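Local coordinates for cellulase IBT99 (Metagenomes, PDB 6WBT), which is probably an NAD- and manganese-dependent 6-phospho-alpha-glucosidase of glycoside hydrolase family 4 that splits phosphorylated alpha-glucosides to release glucose 6-phosphate, at residues M117-R122 and N435-P440; G348-N352 and V373-I378; Y405-L409 and A424-D429. One frame throughout, in Å; residues are numbered along the deposited sequence.

Contact 1: M117-R122 and N435-P440. With NAD (nicotinamide-adenine-dinucleotide), chain G.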
loop_
_atom_site.group_PDB
_atom_site.type_symbol
_atom_site.label_atom_id
_atom_site.label_comp_id
_atom_site.label_asym_id
_atom_site.label_seq_id
_atom_site.Cartn_x
_atom_site.Cartn_y
_atom_site.Cartn_z
HETATM N N MSE A 117 13.983 -13.608 -22.702
HETATM C CA MSE A 117 14.020 -12.150 -22.739
HETATM C C MSE A 117 14.319 -11.655 -24.147
HETATM O O MSE A 117 13.773 -10.645 -24.592
HETATM C CB MSE A 117 15.067 -11.617 -21.757
HETATM C CG MSE A 117 14.723 -11.854 -20.299
HETATM SE SE MSE A 117 15.967 -10.984 -19.080
HETATM C CE MSE A 117 17.567 -12.021 -19.475
ATOM N N THR A 118 15.201 -12.376 -24.845
ATOM C CA THR A 118 15.494 -12.045 -26.236
ATOM C C THR A 118 14.277 -12.293 -27.119
ATOM O O THR A 118 13.926 -11.458 -27.961
ATOM C CB THR A 118 16.690 -12.860 -26.728
ATOM O OG1 THR A 118 17.824 -12.591 -25.894
ATOM C CG2 THR A 118 17.023 -12.503 -28.166
ATOM N N TYR A 119 13.625 -13.443 -26.939
ATOM C CA TYR A 119 12.385 -13.720 -27.654
ATOM C C TYR A 119 11.301 -12.711 -27.296
ATOM O O TYR A 119 10.459 -12.377 -28.137
ATOM C CB TYR A 119 11.924 -15.145 -27.341
ATOM C CG TYR A 119 10.699 -15.610 -28.098
ATOM C CD1 TYR A 119 10.408 -15.128 -29.368
ATOM C CD2 TYR A 119 9.833 -16.538 -27.537
ATOM C CE1 TYR A 119 9.287 -15.555 -30.054
ATOM C CE2 TYR A 119 8.712 -16.971 -28.214
ATOM C CZ TYR A 119 8.443 -16.477 -29.471
ATOM O OH TYR A 119 7.324 -16.910 -30.143
ATOM N N GLY A 120 11.316 -12.203 -26.062
ATOM C CA GLY A 120 10.298 -11.250 -25.653
ATOM C C GLY A 120 10.401 -9.922 -26.377
ATOM O O GLY A 120 9.391 -9.368 -26.822
HETATM N N MSE A 121 11.614 -9.393 -26.510
HETATM C CA MSE A 121 11.813 -8.090 -27.139
HETATM C C MSE A 121 11.518 -8.127 -28.637
HETATM O O MSE A 121 11.224 -7.097 -29.243
HETATM C CB MSE A 121 13.237 -7.586 -26.898
HETATM C CG MSE A 121 13.522 -7.203 -25.453
HETATM SE SE MSE A 121 14.878 -5.809 -25.310
HETATM C CE MSE A 121 13.966 -4.406 -26.311
ATOM N N ARG A 122 11.601 -9.318 -29.235
ATOM C CA ARG A 122 11.192 -9.473 -30.625
ATOM C C ARG A 122 9.681 -9.409 -30.788
ATOM O O ARG A 122 9.200 -9.071 -31.875
ATOM C CB ARG A 122 11.705 -10.795 -31.196
ATOM C CG ARG A 122 13.197 -10.837 -31.481
ATOM C CD ARG A 122 13.532 -12.005 -32.399
ATOM N NE ARG A 122 13.153 -13.289 -31.818
ATOM C CZ ARG A 122 13.972 -14.055 -31.106
ATOM N NH1 ARG A 122 15.221 -13.668 -30.886
ATOM N NH2 ARG A 122 13.543 -15.210 -30.614
ATOM N N ASN A 435 19.975 -10.144 -33.226
ATOM C CA ASN A 435 18.615 -9.661 -33.426
ATOM C C ASN A 435 18.573 -8.329 -34.166
ATOM O O ASN A 435 17.593 -7.588 -34.044
ATOM C CB ASN A 435 17.893 -9.544 -32.084
ATOM C CG ASN A 435 17.653 -10.890 -31.431
ATOM O OD1 ASN A 435 16.542 -11.419 -31.465
ATOM N ND2 ASN A 435 18.697 -11.454 -30.836
ATOM N N LYS A 436 19.618 -8.006 -34.925
ATOM C CA LYS A 436 19.623 -6.788 -35.729
ATOM C C LYS A 436 18.583 -6.915 -36.834
ATOM O O LYS A 436 18.726 -7.737 -37.746
ATOM C CB LYS A 436 21.016 -6.534 -36.300
ATOM C CG LYS A 436 21.907 -5.720 -35.374
ATOM C CD LYS A 436 23.376 -5.846 -35.735
ATOM C CE LYS A 436 23.673 -5.291 -37.116
ATOM N NZ LYS A 436 25.133 -5.331 -37.408
ATOM N N GLY A 437 17.532 -6.102 -36.751
ATOM C CA GLY A 437 16.384 -6.195 -37.624
ATOM C C GLY A 437 15.108 -6.591 -36.914
ATOM O O GLY A 437 14.016 -6.298 -37.418
ATOM N N TYR A 438 15.217 -7.245 -35.760
ATOM C CA TYR A 438 14.070 -7.630 -34.945
ATOM C C TYR A 438 13.927 -6.800 -33.679
ATOM O O TYR A 438 12.808 -6.441 -33.308
ATOM C CB TYR A 438 14.166 -9.111 -34.558
ATOM C CG TYR A 438 13.985 -10.075 -35.708
ATOM C CD1 TYR A 438 12.742 -10.253 -36.300
ATOM C CD2 TYR A 438 15.053 -10.823 -36.189
ATOM C CE1 TYR A 438 12.568 -11.138 -37.347
ATOM C CE2 TYR A 438 14.889 -11.712 -37.236
ATOM C CZ TYR A 438 13.644 -11.865 -37.811
ATOM O OH TYR A 438 13.473 -12.747 -38.852
ATOM N N TRP A 439 15.031 -6.493 -33.008
ATOM C CA TRP A 439 14.993 -5.746 -31.763
ATOM C C TRP A 439 14.852 -4.251 -32.017
ATOM O O TRP A 439 15.212 -3.752 -33.087
ATOM C CB TRP A 439 16.260 -6.003 -30.955
ATOM C CG TRP A 439 16.175 -7.165 -30.023
ATOM C CD1 TRP A 439 15.349 -8.244 -30.126
ATOM C CD2 TRP A 439 16.942 -7.358 -28.830
ATOM N NE1 TRP A 439 15.560 -9.103 -29.074
ATOM C CE2 TRP A 439 16.533 -8.580 -28.263
ATOM C CE3 TRP A 439 17.938 -6.617 -28.187
ATOM C CZ2 TRP A 439 17.085 -9.078 -27.085
ATOM C CZ3 TRP A 439 18.485 -7.113 -27.018
ATOM C CH2 TRP A 439 18.057 -8.331 -26.479
ATOM N N PRO A 440 14.324 -3.511 -31.045
ATOM C CA PRO A 440 14.398 -2.050 -31.116
ATOM C C PRO A 440 15.825 -1.573 -30.908
ATOM O O PRO A 440 16.651 -2.254 -30.294
ATOM C CB PRO A 440 13.486 -1.587 -29.972
ATOM C CG PRO A 440 12.643 -2.779 -29.631
ATOM C CD PRO A 440 13.498 -3.969 -29.917
HETATM P PA NAD G . 6.129 -21.479 -35.809
HETATM O O1A NAD G . 7.456 -20.806 -35.920
HETATM O O2A NAD G . 6.007 -22.878 -36.317
HETATM O O5B NAD G . 5.018 -20.555 -36.509
HETATM C C5B NAD G . 4.866 -19.173 -36.082
HETATM C C4B NAD G . 4.186 -18.386 -37.176
HETATM O O4B NAD G . 4.083 -16.991 -36.784
HETATM C C3B NAD G . 4.894 -18.379 -38.542
HETATM O O3B NAD G . 3.955 -18.680 -39.567
HETATM C C2B NAD G . 5.377 -16.930 -38.671
HETATM O O2B NAD G . 5.572 -16.503 -40.002
HETATM C C1B NAD G . 4.253 -16.209 -37.942
HETATM N N9A NAD G . 4.570 -14.838 -37.558
HETATM C C8A NAD G . 5.786 -14.363 -37.136
HETATM N N7A NAD G . 5.781 -13.082 -36.866
HETATM C C5A NAD G . 4.482 -12.679 -37.136
HETATM C C6A NAD G . 3.844 -11.427 -37.050
HETATM N N6A NAD G . 4.453 -10.313 -36.655
HETATM N N1A NAD G . 2.536 -11.367 -37.397
HETATM C C2A NAD G . 1.929 -12.493 -37.796
HETATM N N3A NAD G . 2.427 -13.720 -37.914
HETATM C C4A NAD G . 3.724 -13.752 -37.566
HETATM O O3 NAD G . 5.661 -21.452 -34.276
HETATM P PN NAD G . 4.991 -22.561 -33.329
HETATM O O1N NAD G . 3.786 -23.118 -34.013
HETATM O O2N NAD G . 6.049 -23.508 -32.868
HETATM O O5D NAD G . 4.527 -21.644 -32.101
HETATM C C5D NAD G . 3.694 -20.495 -32.393
HETATM C C4D NAD G . 3.592 -19.629 -31.162
HETATM O O4D NAD G . 2.784 -20.306 -30.172
HETATM C C3D NAD G . 4.919 -19.321 -30.452
HETATM O O3D NAD G . 4.968 -17.944 -30.106
HETATM C C2D NAD G . 4.801 -20.204 -29.205
HETATM O O2D NAD G . 5.657 -19.837 -28.135
HETATM C C1D NAD G . 3.321 -20.031 -28.889
HETATM N N1N NAD G . 2.819 -21.053 -27.928
HETATM C C2N NAD G . 2.542 -20.694 -26.636
HETATM C C3N NAD G . 2.101 -21.635 -25.719
HETATM C C7N NAD G . 1.759 -21.162 -24.329
HETATM O O7N NAD G . 1.989 -21.893 -23.369
HETATM N N7N NAD G . 1.185 -19.974 -24.207
HETATM C C4N NAD G . 1.973 -22.961 -26.121
HETATM C C5N NAD G . 2.221 -23.303 -27.433
HETATM C C6N NAD G . 2.640 -22.336 -28.320
#

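Contact 2: G348-N352 and V373-I378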
loop_
_atom_site.group_PDB
_atom_site.type_symbol
_atom_site.label_atom_id
_atom_site.label_comp_id
_atom_site.label_asym_id
_atom_site.label_seq_id
_atom_site.Cartn_x
_atom_site.Cartn_y
_atom_site.Cartn_z
ATOM N N GLY A 348 -3.859 -4.946 -7.136
ATOM C CA GLY A 348 -4.341 -5.359 -5.836
ATOM C C GLY A 348 -4.837 -6.787 -5.745
ATOM O O GLY A 348 -5.251 -7.207 -4.658
ATOM N N ALA A 349 -4.819 -7.542 -6.848
ATOM C CA ALA A 349 -5.222 -8.943 -6.792
ATOM C C ALA A 349 -4.325 -9.727 -5.843
ATOM O O ALA A 349 -4.806 -10.401 -4.925
ATOM C CB ALA A 349 -5.198 -9.552 -8.193
ATOM N N ILE A 350 -3.015 -9.651 -6.054
ATOM C CA ILE A 350 -2.025 -10.127 -5.095
ATOM C C ILE A 350 -1.473 -8.891 -4.395
ATOM O O ILE A 350 -0.788 -8.070 -5.014
ATOM C CB ILE A 350 -0.915 -10.940 -5.776
ATOM C CG1 ILE A 350 -1.514 -12.108 -6.562
ATOM C CG2 ILE A 350 0.081 -11.446 -4.744
ATOM C CD1 ILE A 350 -0.485 -12.960 -7.279
ATOM N N GLU A 351 -1.773 -8.758 -3.099
ATOM C CA GLU A 351 -1.565 -7.485 -2.412
ATOM C C GLU A 351 -0.086 -7.138 -2.282
ATOM O O GLU A 351 0.290 -5.966 -2.391
ATOM C CB GLU A 351 -2.224 -7.517 -1.033
ATOM C CG GLU A 351 -3.163 -6.348 -0.768
ATOM C CD GLU A 351 -3.428 -6.132 0.710
ATOM O OE1 GLU A 351 -3.023 -5.075 1.242
ATOM O OE2 GLU A 351 -4.031 -7.022 1.343
ATOM N N ASN A 352 0.769 -8.134 -2.043
ATOM C CA ASN A 352 2.185 -7.861 -1.816
ATOM C C ASN A 352 2.924 -7.429 -3.075
ATOM O O ASN A 352 4.112 -7.103 -2.983
ATOM C CB ASN A 352 2.879 -9.092 -1.229
ATOM C CG ASN A 352 1.907 -10.070 -0.612
ATOM O OD1 ASN A 352 1.241 -10.825 -1.320
ATOM N ND2 ASN A 352 1.827 -10.073 0.713
ATOM N N VAL A 373 -10.207 -13.063 -9.310
ATOM C CA VAL A 373 -10.565 -13.209 -7.905
ATOM C C VAL A 373 -9.479 -12.590 -7.034
ATOM O O VAL A 373 -8.294 -12.575 -7.387
ATOM C CB VAL A 373 -10.796 -14.691 -7.550
ATOM C CG1 VAL A 373 -11.978 -15.244 -8.332
ATOM C CG2 VAL A 373 -9.541 -15.508 -7.824
ATOM N N ARG A 374 -9.890 -12.068 -5.881
ATOM C CA ARG A 374 -8.960 -11.460 -4.930
ATOM C C ARG A 374 -8.148 -12.566 -4.270
ATOM O O ARG A 374 -8.640 -13.277 -3.390
ATOM C CB ARG A 374 -9.720 -10.632 -3.899
ATOM C CG ARG A 374 -8.833 -9.768 -3.010
ATOM C CD ARG A 374 -8.553 -10.425 -1.664
ATOM N NE ARG A 374 -9.732 -10.447 -0.803
ATOM C CZ ARG A 374 -10.515 -11.507 -0.630
ATOM N NH1 ARG A 374 -10.244 -12.644 -1.257
ATOM N NH2 ARG A 374 -11.567 -11.431 0.173
ATOM N N VAL A 375 -6.893 -12.716 -4.695
ATOM C CA VAL A 375 -6.054 -13.790 -4.172
ATOM C C VAL A 375 -5.620 -13.483 -2.745
ATOM O O VAL A 375 -5.683 -14.344 -1.860
ATOM C CB VAL A 375 -4.843 -14.017 -5.094
ATOM C CG1 VAL A 375 -3.966 -15.136 -4.554
ATOM C CG2 VAL A 375 -5.308 -14.329 -6.509
ATOM N N GLY A 376 -5.177 -12.258 -2.498
ATOM C CA GLY A 376 -4.682 -11.874 -1.197
ATOM C C GLY A 376 -3.168 -11.853 -1.136
ATOM O O GLY A 376 -2.467 -11.751 -2.145
ATOM N N SER A 377 -2.661 -11.963 0.090
ATOM C CA SER A 377 -1.224 -11.916 0.321
ATOM C C SER A 377 -0.593 -13.290 0.131
ATOM O O SER A 377 -1.196 -14.319 0.451
ATOM C CB SER A 377 -0.930 -11.394 1.726
ATOM O OG SER A 377 -1.113 -9.989 1.795
ATOM N N ILE A 378 0.628 -13.300 -0.395
ATOM C CA ILE A 378 1.390 -14.532 -0.584
ATOM C C ILE A 378 2.577 -14.511 0.371
ATOM O O ILE A 378 3.063 -13.426 0.726
ATOM C CB ILE A 378 1.839 -14.693 -2.046
ATOM C CG1 ILE A 378 2.777 -13.554 -2.452
ATOM C CG2 ILE A 378 0.627 -14.742 -2.970
ATOM C CD1 ILE A 378 3.290 -13.661 -3.874
#

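Contact 3: Y405-L409 and A424-D429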
loop_
_atom_site.group_PDB
_atom_site.type_symbol
_atom_site.label_atom_id
_atom_site.label_comp_id
_atom_site.label_asym_id
_atom_site.label_seq_id
_atom_site.Cartn_x
_atom_site.Cartn_y
_atom_site.Cartn_z
ATOM N N TYR A 405 19.872 1.055 -23.615
ATOM C CA TYR A 405 20.743 -0.108 -23.490
ATOM C C TYR A 405 20.963 -0.485 -22.031
ATOM O O TYR A 405 21.096 -1.672 -21.710
ATOM C CB TYR A 405 22.081 0.168 -24.180
ATOM C CG TYR A 405 23.134 -0.899 -23.970
ATOM C CD1 TYR A 405 24.050 -0.806 -22.928
ATOM C CD2 TYR A 405 23.223 -1.992 -24.822
ATOM C CE1 TYR A 405 25.014 -1.775 -22.733
ATOM C CE2 TYR A 405 24.186 -2.966 -24.637
ATOM C CZ TYR A 405 25.078 -2.853 -23.591
ATOM O OH TYR A 405 26.039 -3.819 -23.401
ATOM N N GLU A 406 21.001 0.506 -21.137
ATOM C CA GLU A 406 21.265 0.227 -19.730
ATOM C C GLU A 406 20.098 -0.492 -19.068
ATOM O O GLU A 406 20.310 -1.330 -18.184
ATOM C CB GLU A 406 21.578 1.528 -18.990
ATOM C CG GLU A 406 22.265 1.330 -17.651
ATOM C CD GLU A 406 22.692 2.640 -17.020
ATOM O OE1 GLU A 406 22.351 2.875 -15.842
ATOM O OE2 GLU A 406 23.365 3.438 -17.706
ATOM N N LYS A 407 18.865 -0.183 -19.478
ATOM C CA LYS A 407 17.710 -0.898 -18.945
ATOM C C LYS A 407 17.741 -2.366 -19.345
ATOM O O LYS A 407 17.327 -3.239 -18.572
ATOM C CB LYS A 407 16.417 -0.241 -19.425
ATOM C CG LYS A 407 16.194 1.172 -18.905
ATOM C CD LYS A 407 15.405 1.178 -17.606
ATOM C CE LYS A 407 15.094 2.601 -17.163
ATOM N NZ LYS A 407 14.127 2.636 -16.030
ATOM N N ALA A 408 18.226 -2.660 -20.554
ATOM C CA ALA A 408 18.355 -4.049 -20.983
ATOM C C ALA A 408 19.422 -4.776 -20.176
ATOM O O ALA A 408 19.241 -5.941 -19.802
ATOM C CB ALA A 408 18.669 -4.113 -22.477
ATOM N N LEU A 409 20.542 -4.105 -19.896
ATOM C CA LEU A 409 21.575 -4.707 -19.059
ATOM C C LEU A 409 21.059 -4.953 -17.647
ATOM O O LEU A 409 21.422 -5.946 -17.007
ATOM C CB LEU A 409 22.815 -3.814 -19.034
ATOM C CG LEU A 409 24.001 -4.312 -18.208
ATOM C CD1 LEU A 409 24.490 -5.653 -18.731
ATOM C CD2 LEU A 409 25.123 -3.288 -18.213
ATOM N N ALA A 424 25.916 -10.934 -18.011
ATOM C CA ALA A 424 24.741 -10.275 -18.569
ATOM C C ALA A 424 25.101 -9.353 -19.727
ATOM O O ALA A 424 24.314 -9.212 -20.669
ATOM C CB ALA A 424 24.011 -9.494 -17.476
ATOM N N LYS A 425 26.276 -8.720 -19.678
ATOM C CA LYS A 425 26.674 -7.823 -20.758
ATOM C C LYS A 425 27.129 -8.597 -21.990
ATOM O O LYS A 425 26.769 -8.240 -23.118
ATOM C CB LYS A 425 27.784 -6.885 -20.285
ATOM C CG LYS A 425 28.056 -5.721 -21.228
ATOM C CD LYS A 425 29.397 -5.066 -20.930
ATOM C CE LYS A 425 29.571 -3.772 -21.708
ATOM N NZ LYS A 425 28.635 -2.716 -21.233
ATOM N N LYS A 426 27.922 -9.653 -21.793
ATOM C CA LYS A 426 28.373 -10.464 -22.920
ATOM C C LYS A 426 27.209 -11.168 -23.602
ATOM O O LYS A 426 27.230 -11.365 -24.822
ATOM C CB LYS A 426 29.416 -11.478 -22.448
ATOM C CG LYS A 426 30.752 -10.852 -22.075
ATOM C CD LYS A 426 31.512 -11.706 -21.072
ATOM C CE LYS A 426 31.763 -13.109 -21.599
ATOM N NZ LYS A 426 32.495 -13.936 -20.601
ATOM N N LEU A 427 26.186 -11.553 -22.836
ATOM C CA LEU A 427 24.994 -12.145 -23.433
ATOM C C LEU A 427 24.131 -11.091 -24.113
ATOM O O LEU A 427 23.586 -11.338 -25.195
ATOM C CB LEU A 427 24.189 -12.892 -22.371
ATOM C CG LEU A 427 24.441 -14.399 -22.283
ATOM C CD1 LEU A 427 23.837 -14.971 -21.016
ATOM C CD2 LEU A 427 23.875 -15.099 -23.508
ATOM N N LEU A 428 23.998 -9.911 -23.500
ATOM C CA LEU A 428 23.182 -8.856 -24.094
ATOM C C LEU A 428 23.756 -8.404 -25.431
ATOM O O LEU A 428 23.038 -8.337 -26.436
ATOM C CB LEU A 428 23.068 -7.673 -23.132
ATOM C CG LEU A 428 22.289 -6.459 -23.641
ATOM C CD1 LEU A 428 20.850 -6.835 -23.956
ATOM C CD2 LEU A 428 22.341 -5.325 -22.630
ATOM N N ASP A 429 25.055 -8.094 -25.462
ATOM C CA ASP A 429 25.684 -7.663 -26.706
ATOM C C ASP A 429 25.621 -8.748 -27.774
ATOM O O ASP A 429 25.542 -8.438 -28.968
ATOM C CB ASP A 429 27.135 -7.253 -26.449
ATOM C CG ASP A 429 27.244 -5.990 -25.617
ATOM O OD1 ASP A 429 26.307 -5.167 -25.660
ATOM O OD2 ASP A 429 28.269 -5.820 -24.923
#

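Contact 1: M117-R122 and N435-P440
Trp439 and Asn435, in the loop after helix 421-434, pack on helix 114-136, which supplies Tyr119 to the NAD pocket. The Trp439 indole brings its N-H edge to the helix. Trp439 NE1 donates to Thr118 O at 3.1 Å, with an N-H...O angle of 160°. The oxygen lies in the indole plane, and the bond uses a lone pair in the carbonyl plane. Within the helix, Thr118 O has a weak bond from Arg122 N, so the indole gives this buried carbonyl a second donor.

Met121, a selenomethionine, covers one face of the indole. Met121 CB sits 3.8 Å from the centroid of the Trp439 five-membered ring. Met121 SE lies almost straight above the Trp439 six-membered ring, 4.1 Å from the centroid, in a Met-aromatic contact. The bend at chi3 (60°) turns Met121 CE to Pro440 CD, 3.7 Å away. Asn435 CB lies over the opposite face, towards the rim.

Arg122 makes the second polar link. Arg122 NH1 donates to Asn435 OD1 at 2.7 Å, again on a lone pair. The guanidinium and amide planes are nearly coplanar, 3° apart. The aliphatic part of the arginine also packs: Arg122 CG meets the indole edge at Trp439 CD1, 3.6 Å away. Beyond the loop, NH2 forms a salt bridge with Asp97 and NE bonds Val88 O, which together fix the guanidinium. Asn435 ND2 bonds Met431 O, so both ends of the amide are engaged.

Tyr119 points away from the loop. Tyr119 OH donates to NAD O3D at 2.6 Å, in the plane of the ring. One face of the helix therefore receives the C-terminal loop while another reaches the ribose of the cofactor, in the Rossmann-type NAD-binding domain of a family 4 glycosidase.

Contact 2: G348-N352 and V373-I378
Ala349-Asn352 and Val373-Ile378 run side by side in nearly the same direction, 13° apart. Both are loops, and neither forms a regular strand here. Ala349 O is the first anchor. Ala349 O accepts from Gly376 N at 3.1 Å, with an N-H...O angle of 167°. Val375 N lies at the same distance from that oxygen, but its bond is bent and weak. Two residues further along, Glu351 N donates to Gly376 O at 3.2 Å. This donor stands well above the carbonyl plane and does not use a lone pair. Ile350 CA adds a C-H...O contact to Gly376 O, at 3.4 Å. Gly376 therefore works through both its N-H and its carbonyl.

Asn352 continues the pairing with its side chain. Asn352 OD1 accepts from Ile378 N at 2.7 Å, with the donor tilted 29° from the amide plane. The side-chain amide thus carries the pairing on past the last backbone bond.

Apolar groups fill one side. Ile350 CG2 meets Ile378 CG2 at 3.8 Å, and the two side chains cross. Ile350 CG1 lies beside Val375 CB, 4.1 Å away, with both side chains pointing the same way. Phe197 of strand 192-197 packs against both isoleucines.

Arg374 turns to the second subunit, where NE bonds Asn346 O and NH2 bonds Pro345 O of that chain. Segment 348-352 links strand 338-345 to strand 358-366 of the large mixed sheet, and 373-378 links strand 369-372 to helix 380-402, at an interface with the second subunit of the tetramer.

Contact 3: Y405-L409 and A424-D429
Tyr405 OH donates to Asp429 OD1 at 2.6 Å, linking two consecutive helices, 405-414 and 421-434, near the C-terminus. In this helix pair the short segments cross at 123°, with their axes 10.5 Å apart at closest approach. The hydroxyl meets OD1 on the syn side, 28° out of the carboxylate plane. The Tyr405 ring and the Asp429 carboxylate are nearly coplanar, and OD1 sits at the ring edge. The tyrosine reaches it because CG is anti to the backbone N (chi1 173°), which carries the ring across to the second helix.

Leu428 packs against the tyrosine ring. Leu428 CD2 lies over one face of the Tyr405 ring, 4.0 Å from the centroid, in a CH-pi contact. The leucine and tyrosine side chains run antiparallel. The other methyl, Leu428 CD1, rests on Ala408 CB at 3.8 Å. Leu428 CD2 also meets Leu409 CB, 3.9 Å away. The leucine thus packs against three residues of the facing helix.

Lys425 flanks the tyrosine. Its side chain runs across that of Tyr405, with Lys425 CG 3.5 Å from Tyr405 OH. Lys425 NZ lies near the ring plane, at the edge.

Surrounding elements close in on the pair. Ala399 of helix 380-402 touches Ala408. Met257 of the third subunit packs on Leu409 and Lys425, so this helix pair also borders a neighbouring chain. Leu409 CD1 reaches the start of 424-429. Leu409 CD1 lies 4.1 Å from Ala424 CB and 3.7 Å from Lys425 N.

In the fold
Contact 1 is the buried one. Contacts 2 and 3 are partly buried and border other subunits, the second and the third respectively. Contact 3 uses helix 421-434 and contact 1 the loop that follows it, and they touch where Trp439 CZ3 packs on Leu428 CD1. Contact 2 stands apart, its nearest atoms about 20 Å from contact 1 and about 19 Å from contact 3. Helix 380-402 still connects all three, since its side chains touch each of them. The chemistry follows the place: an indole and a guanidinium seal the loop to the helix in contact 1, backbone amides dominate contact 2, and leucine packing with one tyrosine-carboxylate bond joins the helices of contact 3.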